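PDB 6BLJ: serine-tRNA ligase from Naegleria fowleri, which probably attaches serine to its cognate tRNA in the cytoplasm, activating the amino acid with ATP, and is held here in complex with AMP. Local coordinates for residues T184-L189 against N458-E463; I244-F249 against E285-A290; V340-K345 against H439-T444. All blocks are in the same frame, centred on the assembly; numbering follows the deposited sequence.

Overall arrangement
Contacts 2 and 3 both belong to the catalytic core and reach the same mixed sheet, with centres 16 Å apart. They touch where Glu-285 CG packs 3.8 Å from Asn-442 CB, so helix 285-290 of contact 2 borders strand 436-447 of contact 3. That strand leads to the nucleotide: Thr-444 touches the bound AMP, while the side chain of Leu-441 is about 13 Å from it and that of Pro-287 in contact 2 about 11 Å. Contact 1 stands apart, its centre about 40 Å from that of contact 2 and 41 Å from that of contact 3. It joins segments 269 residues apart, and both other contacts fall between them in sequence.

Contact 1: residues T184-L189 against N458-E463; sequences TGYKCL and NYQTPE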
loop_
_atom_site.group_PDB
_atom_site.type_symbol
_atom_site.label_atom_id
_atom_site.label_comp_id
_atom_site.label_asym_id
_atom_site.label_seq_id
_atom_site.Cartn_x
_atom_site.Cartn_y
_atom_site.Cartn_z
ATOM N N THR A 184 23.544 -14.494 -43.718
ATOM C CA THR A 184 23.859 -15.709 -42.975
ATOM C C THR A 184 22.643 -16.379 -42.371
ATOM O O THR A 184 22.735 -17.548 -41.991
ATOM C CB THR A 184 24.849 -15.435 -41.827
ATOM O OG1 THR A 184 24.219 -14.621 -40.821
ATOM C CG2 THR A 184 26.103 -14.745 -42.335
ATOM N N GLY A 185 21.510 -15.684 -42.295
ATOM C CA GLY A 185 20.332 -16.188 -41.617
ATOM C C GLY A 185 20.390 -16.128 -40.103
ATOM O O GLY A 185 19.451 -16.594 -39.444
ATOM N N TYR A 186 21.444 -15.554 -39.533
ATOM C CA TYR A 186 21.590 -15.504 -38.085
ATOM C C TYR A 186 20.522 -14.596 -37.495
ATOM O O TYR A 186 20.392 -13.435 -37.896
ATOM C CB TYR A 186 22.985 -15.011 -37.704
ATOM C CG TYR A 186 23.254 -15.109 -36.226
ATOM C CD1 TYR A 186 23.743 -16.284 -35.666
ATOM C CD2 TYR A 186 22.997 -14.033 -35.381
ATOM C CE1 TYR A 186 23.976 -16.386 -34.298
ATOM C CE2 TYR A 186 23.223 -14.125 -34.009
ATOM C CZ TYR A 186 23.722 -15.298 -33.479
ATOM O OH TYR A 186 23.957 -15.389 -32.124
ATOM N N LYS A 187 19.733 -15.140 -36.578
ATOM C CA LYS A 187 18.657 -14.398 -35.935
ATOM C C LYS A 187 19.162 -13.758 -34.647
ATOM O O LYS A 187 19.755 -14.440 -33.804
ATOM C CB LYS A 187 17.476 -15.325 -35.645
ATOM C CG LYS A 187 16.321 -14.642 -34.915
ATOM C CD LYS A 187 15.137 -15.614 -34.794
ATOM C CE LYS A 187 13.951 -14.981 -34.068
ATOM N NZ LYS A 187 12.757 -15.874 -34.095
ATOM N N CYS A 188 18.908 -12.456 -34.489
ATOM C CA CYS A 188 19.343 -11.731 -33.299
ATOM C C CYS A 188 18.751 -12.334 -32.032
ATOM O O CYS A 188 17.560 -12.644 -31.980
ATOM C CB CYS A 188 18.939 -10.261 -33.394
ATOM S SG CYS A 188 19.958 -9.280 -34.519
ATOM N N LEU A 189 19.594 -12.506 -31.017
ATOM C CA LEU A 189 19.135 -12.946 -29.707
ATOM C C LEU A 189 18.578 -11.768 -28.905
ATOM O O LEU A 189 18.904 -10.608 -29.148
ATOM C CB LEU A 189 20.279 -13.589 -28.923
ATOM C CG LEU A 189 20.946 -14.845 -29.490
ATOM C CD1 LEU A 189 22.123 -15.233 -28.616
ATOM C CD2 LEU A 189 19.923 -15.963 -29.513
ATOM N N ASN A 458 21.914 -4.740 -30.110
ATOM C CA ASN A 458 22.330 -4.119 -31.362
ATOM C C ASN A 458 23.781 -4.411 -31.722
ATOM O O ASN A 458 24.124 -4.351 -32.909
ATOM C CB ASN A 458 22.104 -2.612 -31.295
ATOM C CG ASN A 458 20.652 -2.251 -31.504
ATOM O OD1 ASN A 458 20.153 -2.266 -32.629
ATOM N ND2 ASN A 458 19.946 -1.983 -30.407
ATOM N N TYR A 459 24.624 -4.749 -30.742
ATOM C CA TYR A 459 26.052 -4.982 -30.969
ATOM C C TYR A 459 26.430 -6.459 -30.866
ATOM O O TYR A 459 27.624 -6.785 -30.822
ATOM C CB TYR A 459 26.882 -4.146 -29.978
ATOM C CG TYR A 459 26.954 -2.688 -30.379
ATOM C CD1 TYR A 459 28.019 -2.204 -31.138
ATOM C CD2 TYR A 459 25.932 -1.791 -30.032
ATOM C CE1 TYR A 459 28.087 -0.854 -31.535
ATOM C CE2 TYR A 459 25.987 -0.440 -30.438
ATOM C CZ TYR A 459 27.072 0.015 -31.188
ATOM O OH TYR A 459 27.153 1.332 -31.592
ATOM N N GLN A 460 25.448 -7.358 -30.833
ATOM C CA GLN A 460 25.735 -8.780 -30.724
ATOM C C GLN A 460 26.372 -9.305 -32.008
ATOM O O GLN A 460 26.168 -8.765 -33.097
ATOM C CB GLN A 460 24.450 -9.558 -30.419
ATOM C CG GLN A 460 23.440 -9.563 -31.564
ATOM C CD GLN A 460 22.156 -10.309 -31.217
ATOM O OE1 GLN A 460 22.146 -11.542 -31.084
ATOM N NE2 GLN A 460 21.073 -9.560 -31.033
ATOM N N THR A 461 27.170 -10.349 -31.862
ATOM C CA THR A 461 27.685 -11.147 -32.965
ATOM C C THR A 461 27.421 -12.598 -32.607
ATOM O O THR A 461 26.954 -12.892 -31.503
ATOM C CB THR A 461 29.191 -10.915 -33.172
ATOM O OG1 THR A 461 29.927 -11.693 -32.222
ATOM C CG2 THR A 461 29.539 -9.435 -32.994
ATOM N N PRO A 462 27.708 -13.550 -33.507
ATOM C CA PRO A 462 27.593 -14.961 -33.092
ATOM C C PRO A 462 28.555 -15.342 -31.983
ATOM O O PRO A 462 28.357 -16.385 -31.349
ATOM C CB PRO A 462 27.901 -15.741 -34.380
ATOM C CG PRO A 462 27.545 -14.783 -35.489
ATOM C CD PRO A 462 27.934 -13.431 -34.963
ATOM N N GLU A 463 29.588 -14.533 -31.726
ATOM C CA GLU A 463 30.632 -14.898 -30.774
ATOM C C GLU A 463 30.569 -14.117 -29.463
ATOM O O GLU A 463 31.224 -14.516 -28.489
ATOM C CB GLU A 463 32.013 -14.668 -31.407
ATOM C CG GLU A 463 32.285 -15.471 -32.689
ATOM C CD GLU A 463 31.918 -16.938 -32.586
ATOM O OE1 GLU A 463 32.211 -17.565 -31.546
ATOM O OE2 GLU A 463 31.338 -17.470 -33.559
HETATM O O HOH W 1 24.395 -13.340 -30.727
#
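Gln-460 lays its side-chain amide along the backbone of Leu-189 and bonds to it twice. Leu-189 N donates to Gln-460 OE1 at 2.7 Å, a fairly straight bond (161°) that falls on a lone pair in the carbonyl plane. In return Gln-460 NE2 gives a hydrogen to Leu-189 O, 3.1 Å away and also on a lone pair, although this acceptor is tilted out of the amide plane. With chi1 at 68°, CG sits between the backbone N and the carbonyl carbon, and the chain beyond it runs extended, carrying the amide across to the other segment. The amide also lies against Cys-188, whose CB is 3.3 Å from Gln-460 NE2. NE2 bonds Glu-457 O as well, in the last turn of helix 448-458.

Tyr-186 makes the second half of the contact. Its CG is swung anti to the backbone N (chi1 -173°), which turns the ring toward Pro-462. Pro-462 CG sits over one face, 4.1 Å from the centroid of the Tyr-186 ring and displaced toward its rim, a CH-pi contact. The ring plane is nearly perpendicular to the Gln-460 amide, and Gln-460 OE1 lies at the ring edge.

A single water ties the two halves together. It accepts from Tyr-186 OH and donates to both Gln-460 OE1, at 2.9 Å from the water, and Thr-461 O, so OE1 is gripped by a backbone N-H as well as by water. Each segment is also shaped from within: Thr-184 OG1 accepts from Tyr-186 N, and Thr-461 OG1 from Glu-463 N. Two loops, each bent by an ST turn, are thus joined by a glutamine that pairs through both ends of its amide with one residue's backbone N-H and C=O.

Contact 2: residues I244-F249 against E285-A290; sequences IYTPFF and EQPIAA
The chain leaves strand 242-245 and passes helix 285-290 as loop, coming closest where the CA atoms of Thr-246 and Pro-287 are 6.5 Å apart. Thr-246 fills the middle of the contact. The side chains of Thr-246 and Pro-287 cross at about a right angle, CB and OG1 of the threonine lying against the proline ring, with Thr-246 OG1 3.5 Å from Pro-287 CG. The methyl goes to the next helix residue: Thr-246 CG2 lies 3.7 Å from Ile-288 CG1.

Ile-288 starts off to one side of segment 244-249 but reaches it with its far end. With CG1 beside its own backbone N (chi1 -65°) and CD1 extended beyond, the branch slides past Ile-244 in the opposite direction, Ile-288 CD1 ending 3.7 Å from Ile-244 CG2. Pro-247 touches through its carbonyl, Pro-247 O lying 3.9 Å from Pro-287 CG.

Behind this layer, Ile-244 bonds through its backbone to Cys-307 and Met-309 of strand 304-313. Ile-244 and Tyr-245 also pair antiparallel with a strand of the second subunit, and Gln-332 of that subunit bonds Thr-246 O and Phe-248 N. The sheet thus runs on into the second subunit, consistent with the dimer interface of many class II synthetases.

No hydrogen bond crosses between the two segments. The Thr-246 hydroxyl donates instead within its own segment, to Pro-247 O at 3.0 Å from OG1, approaching from above the carbonyl plane. Its oxygen, with CB and CG2, therefore meets the ring of Pro-287 and CG1 of Ile-288 through van der Waals contact alone, in a buried setting.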
loop_
_atom_site.group_PDB
_atom_site.type_symbol
_atom_site.label_atom_id
_atom_site.label_comp_id
_atom_site.label_asym_id
_atom_site.label_seq_id
_atom_site.Cartn_x
_atom_site.Cartn_y
_atom_site.Cartn_z
ATOM N N ILE A 244 24.906 16.308 -10.227
ATOM C CA ILE A 244 24.378 16.336 -8.866
ATOM C C ILE A 244 23.949 14.931 -8.458
ATOM O O ILE A 244 23.147 14.287 -9.132
ATOM C CB ILE A 244 23.231 17.366 -8.707
ATOM C CG1 ILE A 244 22.710 17.403 -7.269
ATOM C CG2 ILE A 244 22.086 17.133 -9.705
ATOM C CD1 ILE A 244 21.744 18.591 -7.009
ATOM N N TYR A 245 24.483 14.468 -7.331
ATOM C CA TYR A 245 24.149 13.181 -6.731
ATOM C C TYR A 245 23.189 13.450 -5.570
ATOM O O TYR A 245 23.421 14.367 -4.783
ATOM C CB TYR A 245 25.435 12.497 -6.246
ATOM C CG TYR A 245 25.267 11.261 -5.395
ATOM C CD1 TYR A 245 25.263 9.981 -5.966
ATOM C CD2 TYR A 245 25.147 11.364 -4.013
ATOM C CE1 TYR A 245 25.117 8.834 -5.173
ATOM C CE2 TYR A 245 24.984 10.231 -3.210
ATOM C CZ TYR A 245 24.980 8.969 -3.788
ATOM O OH TYR A 245 24.851 7.860 -2.970
ATOM N N THR A 246 22.107 12.685 -5.487
ATOM C CA THR A 246 20.980 13.010 -4.620
ATOM C C THR A 246 20.795 12.010 -3.476
ATOM O O THR A 246 21.302 10.887 -3.530
ATOM C CB THR A 246 19.682 13.046 -5.445
ATOM O OG1 THR A 246 19.303 11.705 -5.819
ATOM C CG2 THR A 246 19.873 13.856 -6.718
ATOM N N PRO A 247 20.060 12.390 -2.421
ATOM C CA PRO A 247 19.486 11.375 -1.536
ATOM C C PRO A 247 18.657 10.412 -2.357
ATOM O O PRO A 247 18.001 10.803 -3.323
ATOM C CB PRO A 247 18.602 12.184 -0.570
ATOM C CG PRO A 247 19.199 13.599 -0.590
ATOM C CD PRO A 247 19.659 13.764 -2.028
ATOM N N PHE A 248 18.707 9.140 -1.980
ATOM C CA PHE A 248 17.811 8.147 -2.553
ATOM C C PHE A 248 16.551 7.972 -1.707
ATOM O O PHE A 248 15.670 7.204 -2.111
ATOM C CB PHE A 248 18.530 6.776 -2.700
ATOM C CG PHE A 248 19.785 6.787 -3.589
ATOM C CD1 PHE A 248 20.160 7.909 -4.316
ATOM C CD2 PHE A 248 20.576 5.643 -3.693
ATOM C CE1 PHE A 248 21.329 7.906 -5.112
ATOM C CE2 PHE A 248 21.739 5.626 -4.497
ATOM C CZ PHE A 248 22.109 6.758 -5.206
ATOM N N PHE A 249 16.485 8.638 -0.540
ATOM C CA PHE A 249 15.341 8.761 0.371
ATOM C C PHE A 249 14.725 10.142 0.259
ATOM O O PHE A 249 15.454 11.130 0.196
ATOM C CB PHE A 249 15.720 8.751 1.872
ATOM C CG PHE A 249 16.440 7.573 2.362
ATOM C CD1 PHE A 249 16.254 6.332 1.810
ATOM C CD2 PHE A 249 17.296 7.716 3.450
ATOM C CE1 PHE A 249 16.925 5.241 2.324
ATOM C CE2 PHE A 249 17.965 6.641 3.963
ATOM C CZ PHE A 249 17.788 5.398 3.396
ATOM N N GLU A 285 14.795 13.135 -10.447
ATOM C CA GLU A 285 14.013 14.346 -10.669
ATOM C C GLU A 285 13.227 14.746 -9.419
ATOM O O GLU A 285 13.010 15.942 -9.163
ATOM C CB GLU A 285 13.091 14.115 -11.868
ATOM C CG GLU A 285 12.188 15.259 -12.168
ATOM C CD GLU A 285 10.763 14.905 -11.895
ATOM O OE1 GLU A 285 10.276 13.924 -12.513
ATOM O OE2 GLU A 285 10.150 15.591 -11.051
ATOM N N GLN A 286 12.810 13.754 -8.613
ATOM C CA GLN A 286 12.052 14.055 -7.399
ATOM C C GLN A 286 12.878 14.822 -6.366
ATOM O O GLN A 286 12.416 15.880 -5.903
ATOM C CB GLN A 286 11.449 12.754 -6.841
ATOM C CG GLN A 286 10.267 12.234 -7.704
ATOM C CD GLN A 286 9.948 10.749 -7.473
ATOM O OE1 GLN A 286 10.759 9.996 -6.924
ATOM N NE2 GLN A 286 8.756 10.338 -7.878
ATOM N N PRO A 287 14.068 14.365 -5.940
ATOM C CA PRO A 287 14.842 15.184 -4.990
ATOM C C PRO A 287 15.410 16.454 -5.606
ATOM O O PRO A 287 15.558 17.463 -4.901
ATOM C CB PRO A 287 15.964 14.236 -4.528
ATOM C CG PRO A 287 16.113 13.231 -5.656
ATOM C CD PRO A 287 14.686 13.034 -6.144
ATOM N N ILE A 288 15.739 16.450 -6.897
ATOM C CA ILE A 288 16.277 17.668 -7.497
ATOM C C ILE A 288 15.200 18.750 -7.563
ATOM O O ILE A 288 15.489 19.943 -7.402
ATOM C CB ILE A 288 16.887 17.368 -8.880
ATOM C CG1 ILE A 288 18.113 16.446 -8.736
ATOM C CG2 ILE A 288 17.301 18.665 -9.582
ATOM C CD1 ILE A 288 18.625 15.924 -10.065
ATOM N N ALA A 289 13.949 18.360 -7.829
ATOM C CA ALA A 289 12.845 19.310 -7.735
ATOM C C ALA A 289 12.708 19.852 -6.317
ATOM O O ALA A 289 12.641 21.066 -6.111
ATOM C CB ALA A 289 11.536 18.653 -8.189
ATOM N N ALA A 290 12.684 18.962 -5.319
ATOM C CA ALA A 290 12.509 19.408 -3.937
ATOM C C ALA A 290 13.668 20.293 -3.487
ATOM O O ALA A 290 13.483 21.176 -2.645
ATOM C CB ALA A 290 12.360 18.197 -3.005
#

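Contact 3: residues V340-K345 against H439-T444; sequences VVTSPK and HMLNST
Four backbone hydrogen bonds join the strands in two reciprocal pairs. Val-340 N donates to Leu-441 O at 3.0 Å, and Leu-441 N returns a bond of 2.9 Å to Val-340 O. Two residues along, Thr-342 N gives to His-439 O and His-439 N to Thr-342 O, the latter at 3.0 Å. Between these hydrogen-bonded pairs Val-341 faces Met-440 as a non-hydrogen-bonded pair, where the gap carries two CA-H...O contacts, Met-440 CA to Val-340 O and Val-341 CA to His-439 O.

At the strand end, Thr-342 OG1 donates to Ser-343 O; just beyond it Ser-343 OG accepts from Lys-345 N in an ST turn. The imidazole of His-439 is held by a hydrogen bond between His-439 ND1 and Ser-349 OG, at the start of helix 348-366.

The two segments run antiparallel, 155° between their directions, as neighbours in the antiparallel sheet that forms the core of class II synthetases. Strand 436-447 also pairs with strand 404-412 and runs on to Thr-444, which touches the bound AMP.

Pro-344 lies over one face of the His-439 ring: Pro-344 CA is 3.8 Å from the ring centroid, displaced toward the rim in a CH-pi contact, and Pro-344 CB is 3.5 Å from His-439 NE2. A chi1 of -68° sets the imidazole where Pro-344 covers it and ND1 meets Ser-349. On the same side of the sheet Thr-342 CG2 meets Leu-441 CD1 at 3.7 Å, the two side chains crossing at about a right angle, and helix 348-366 covers this layer through Met-356 against Val-340 and Leu-441. On the opposite side Val-341 CG2 packs 4.2 Å from Met-440 CE.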
loop_
_atom_site.group_PDB
_atom_site.type_symbol
_atom_site.label_atom_id
_atom_site.label_comp_id
_atom_site.label_asym_id
_atom_site.label_seq_id
_atom_site.Cartn_x
_atom_site.Cartn_y
_atom_site.Cartn_z
ATOM N N VAL A 340 16.076 20.836 -15.709
ATOM C CA VAL A 340 16.321 22.245 -16.011
ATOM C C VAL A 340 15.230 23.125 -15.412
ATOM O O VAL A 340 14.037 22.819 -15.524
ATOM C CB VAL A 340 16.429 22.497 -17.528
ATOM C CG1 VAL A 340 16.805 23.971 -17.792
ATOM C CG2 VAL A 340 17.471 21.571 -18.162
ATOM N N VAL A 341 15.651 24.233 -14.789
ATOM C CA VAL A 341 14.772 25.320 -14.373
ATOM C C VAL A 341 14.959 26.464 -15.369
ATOM O O VAL A 341 16.097 26.888 -15.621
ATOM C CB VAL A 341 15.106 25.790 -12.943
ATOM C CG1 VAL A 341 14.099 26.839 -12.463
ATOM C CG2 VAL A 341 15.224 24.604 -11.964
ATOM N N THR A 342 13.862 26.979 -15.936
ATOM C CA THR A 342 13.986 28.096 -16.882
ATOM C C THR A 342 13.115 29.279 -16.481
ATOM O O THR A 342 12.195 29.176 -15.664
ATOM C CB THR A 342 13.606 27.713 -18.321
ATOM O OG1 THR A 342 12.175 27.672 -18.430
ATOM C CG2 THR A 342 14.210 26.372 -18.716
ATOM N N SER A 343 13.410 30.412 -17.117
ATOM C CA SER A 343 12.521 31.551 -17.072
ATOM C C SER A 343 11.155 31.164 -17.637
ATOM O O SER A 343 11.055 30.288 -18.496
ATOM C CB SER A 343 13.112 32.707 -17.884
ATOM O OG SER A 343 12.125 33.665 -18.219
ATOM N N PRO A 344 10.080 31.791 -17.156
ATOM C CA PRO A 344 8.766 31.576 -17.762
ATOM C C PRO A 344 8.498 32.453 -18.977
ATOM O O PRO A 344 7.402 32.375 -19.532
ATOM C CB PRO A 344 7.811 31.928 -16.611
ATOM C CG PRO A 344 8.528 33.035 -15.906
ATOM C CD PRO A 344 10.004 32.671 -15.975
ATOM N N LYS A 345 9.458 33.263 -19.408
ATOM C CA LYS A 345 9.267 34.235 -20.475
ATOM C C LYS A 345 9.666 33.669 -21.838
ATOM O O LYS A 345 10.461 32.730 -21.946
ATOM C CB LYS A 345 10.094 35.491 -20.197
ATOM C CG LYS A 345 9.783 36.134 -18.871
ATOM C CD LYS A 345 8.323 36.505 -18.767
ATOM C CE LYS A 345 8.054 37.265 -17.482
ATOM N NZ LYS A 345 6.678 37.014 -16.975
ATOM N N HIS A 439 9.662 27.783 -14.762
ATOM C CA HIS A 439 9.275 26.531 -15.397
ATOM C C HIS A 439 10.307 25.460 -15.080
ATOM O O HIS A 439 11.492 25.763 -14.901
ATOM C CB HIS A 439 9.162 26.660 -16.920
ATOM C CG HIS A 439 8.031 27.528 -17.375
ATOM N ND1 HIS A 439 7.610 27.572 -18.686
ATOM C CD2 HIS A 439 7.234 28.385 -16.693
ATOM C CE1 HIS A 439 6.610 28.432 -18.795
ATOM N NE2 HIS A 439 6.363 28.938 -17.600
ATOM N N MET A 440 9.852 24.199 -15.048
ATOM C CA MET A 440 10.722 23.058 -14.823
ATOM C C MET A 440 10.493 21.997 -15.890
ATOM O O MET A 440 9.349 21.714 -16.273
ATOM C CB MET A 440 10.493 22.431 -13.435
ATOM C CG MET A 440 11.282 23.053 -12.298
ATOM S SD MET A 440 10.818 22.279 -10.723
ATOM C CE MET A 440 12.065 23.025 -9.680
ATOM N N LEU A 441 11.592 21.394 -16.339
ATOM C CA LEU A 441 11.592 20.313 -17.317
ATOM C C LEU A 441 12.484 19.178 -16.833
ATOM O O LEU A 441 13.433 19.395 -16.071
ATOM C CB LEU A 441 12.113 20.779 -18.690
ATOM C CG LEU A 441 11.440 22.001 -19.325
ATOM C CD1 LEU A 441 12.187 23.268 -18.945
ATOM C CD2 LEU A 441 11.378 21.816 -20.842
ATOM N N ASN A 442 12.195 17.964 -17.307
ATOM C CA ASN A 442 13.090 16.842 -17.068
ATOM C C ASN A 442 13.107 15.930 -18.286
ATOM O O ASN A 442 12.128 15.838 -19.027
ATOM C CB ASN A 442 12.681 16.023 -15.834
ATOM C CG ASN A 442 11.387 15.260 -16.050
ATOM O OD1 ASN A 442 10.301 15.802 -15.888
ATOM N ND2 ASN A 442 11.505 13.997 -16.427
ATOM N N SER A 443 14.239 15.262 -18.481
ATOM C CA SER A 443 14.404 14.283 -19.542
ATOM C C SER A 443 15.450 13.256 -19.142
ATOM O O SER A 443 16.558 13.623 -18.746
ATOM C CB SER A 443 14.827 14.937 -20.862
ATOM O OG SER A 443 14.977 13.929 -21.854
ATOM N N THR A 444 15.106 11.982 -19.279
ATOM C CA THR A 444 16.113 10.937 -19.211
ATOM C C THR A 444 17.288 11.266 -20.121
ATOM O O THR A 444 17.103 11.737 -21.242
ATOM C CB THR A 444 15.550 9.597 -19.678
ATOM O OG1 THR A 444 14.199 9.438 -19.233
ATOM C CG2 THR A 444 16.457 8.445 -19.196
#